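PDB 2G2C: putative molybdenum cofactor biosynthesis protein from Corynebacterium diphtheriae, which is of uncharacterised function but, judging from its family, probably binds molybdopterin during biosynthesis of the molybdenum cofactor. Local coordinates for residues T87-T91 with L135-A139. Residues are numbered along the deposited sequence; the frame is centred on the assembly and turned at random.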
loop_
_atom_site.group_PDB
_atom_site.type_symbol
_atom_site.label_atom_id
_atom_site.label_comp_id
_atom_site.label_asym_id
_atom_site.label_seq_id
_atom_site.Cartn_x
_atom_site.Cartn_y
_atom_site.Cartn_z
ATOM N N THR A 87 6.136 -0.615 -9.009
ATOM C CA THR A 87 5.706 -0.698 -7.612
ATOM C C THR A 87 5.686 -2.139 -7.080
ATOM O O THR A 87 6.189 -2.380 -5.998
ATOM C CB THR A 87 4.368 -0.011 -7.397
ATOM O OG1 THR A 87 4.521 1.347 -7.831
ATOM C CG2 THR A 87 3.916 -0.105 -5.941
ATOM N N PRO A 88 5.110 -3.087 -7.838
ATOM C CA PRO A 88 5.064 -4.474 -7.324
ATOM C C PRO A 88 6.496 -5.026 -7.106
ATOM O O PRO A 88 6.738 -5.725 -6.106
ATOM C CB PRO A 88 4.301 -5.244 -8.419
ATOM C CG PRO A 88 3.491 -4.133 -9.088
ATOM C CD PRO A 88 4.474 -2.995 -9.168
ATOM N N GLU A 89 7.407 -4.761 -8.049
ATOM C CA GLU A 89 8.784 -5.269 -7.945
ATOM C C GLU A 89 9.479 -4.642 -6.711
ATOM O O GLU A 89 10.128 -5.333 -5.905
ATOM C CB GLU A 89 9.603 -4.961 -9.215
ATOM C CG GLU A 89 9.147 -5.743 -10.478
ATOM C CD GLU A 89 7.893 -5.174 -11.217
ATOM O OE1 GLU A 89 7.166 -4.276 -10.710
ATOM O OE2 GLU A 89 7.659 -5.647 -12.353
ATOM N N ALA A 90 9.334 -3.324 -6.580
ATOM C CA ALA A 90 9.927 -2.636 -5.433
ATOM C C ALA A 90 9.353 -3.220 -4.120
ATOM O O ALA A 90 10.067 -3.491 -3.141
ATOM C CB ALA A 90 9.674 -1.095 -5.526
ATOM N N THR A 91 8.045 -3.420 -4.097
ATOM C CA THR A 91 7.405 -3.933 -2.911
ATOM C C THR A 91 7.898 -5.341 -2.561
ATOM O O THR A 91 8.170 -5.640 -1.388
ATOM C CB THR A 91 5.879 -3.909 -3.079
ATOM O OG1 THR A 91 5.456 -2.557 -3.304
ATOM C CG2 THR A 91 5.159 -4.524 -1.819
ATOM N N LEU A 135 2.490 -4.656 7.191
ATOM C CA LEU A 135 1.686 -5.094 6.055
ATOM C C LEU A 135 1.794 -4.044 4.950
ATOM O O LEU A 135 1.597 -2.861 5.227
ATOM C CB LEU A 135 0.235 -5.166 6.489
ATOM C CG LEU A 135 -0.802 -5.447 5.402
ATOM C CD1 LEU A 135 -0.645 -6.882 4.817
ATOM C CD2 LEU A 135 -2.200 -5.242 6.009
ATOM N N ILE A 136 2.137 -4.445 3.728
ATOM C CA ILE A 136 2.238 -3.525 2.608
ATOM C C ILE A 136 1.198 -3.962 1.590
ATOM O O ILE A 136 1.077 -5.179 1.296
ATOM C CB ILE A 136 3.649 -3.553 1.988
ATOM C CG1 ILE A 136 4.715 -3.295 3.059
ATOM C CG2 ILE A 136 3.766 -2.510 0.855
ATOM C CD1 ILE A 136 6.101 -3.316 2.519
ATOM N N VAL A 137 0.450 -2.982 1.060
ATOM C CA VAL A 137 -0.628 -3.246 0.088
ATOM C C VAL A 137 -0.417 -2.306 -1.080
ATOM O O VAL A 137 -0.304 -1.088 -0.883
ATOM C CB VAL A 137 -2.016 -2.925 0.727
ATOM C CG1 VAL A 137 -3.147 -2.915 -0.317
ATOM C CG2 VAL A 137 -2.335 -3.905 1.840
ATOM N N ASN A 138 -0.355 -2.874 -2.291
ATOM C CA ASN A 138 -0.290 -2.068 -3.531
ATOM C C ASN A 138 -1.686 -1.897 -4.109
ATOM O O ASN A 138 -2.304 -2.893 -4.529
ATOM C CB ASN A 138 0.513 -2.788 -4.626
ATOM C CG ASN A 138 1.968 -3.033 -4.278
ATOM O OD1 ASN A 138 2.545 -3.950 -4.845
ATOM N ND2 ASN A 138 2.577 -2.197 -3.432
ATOM N N ALA A 139 -2.189 -0.657 -4.136
ATOM C CA ALA A 139 -3.442 -0.371 -4.849
ATOM C C ALA A 139 -3.187 0.263 -6.211
ATOM O O ALA A 139 -2.129 0.826 -6.454
ATOM C CB ALA A 139 -4.314 0.567 -4.015
#
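The carboxamide of Asn138 meets Thr87 across one face, where the methyl CG2 of Thr87 sits almost directly above ND2 at 3.5 Å. CA of Pro88 nears OD1 obliquely from that same side, at 3.6 Å. CG2 of Thr91 lies beyond the ND2 edge, tilted to the second side and 3.8 Å from ND2, and over that side stands the methyl CG2 of Ile136. At the edge of the amide, ND2 donates to OG1 of Thr91 over 2.9 Å, nearly straight (167°) and close to the amide plane. The Thr91 hydroxyl relays this bond, donating in turn to O of Thr87 (2.8 Å) from above the carbonyl plane; that carbonyl also accepts the helical bond from N of Thr91. OG1 of Thr91 lies anti to its own carbonyl carbon (chi1 -60°), which lets it reach back along the helix while still receiving the amide. Its methyl, beside it, meets CG2 of Ile136 at 3.6 Å and continues the buried contact in apolar form. Further bonds from ND2 to OG1 of Thr75 and from N of Ile123 to OD1 fix the rotation of the buried amide and engage both of its ends. The segment 87-91 runs nearly antiparallel (171°) to strand 135-139, which lies between strands 72-76 and 124-126 of the mixed sheet. Thr87, Pro88 and Thr91, at the helix start, thus pack on this central strand, and OG1 of Thr87 also bonds O of Gly77 in the glycine-rich segment after strand 72-76, consistent with the MoaB/MogA-like fold, in which Gly-Gly-Thr-Gly and Thr-Pro-Glu-Ala are family motifs.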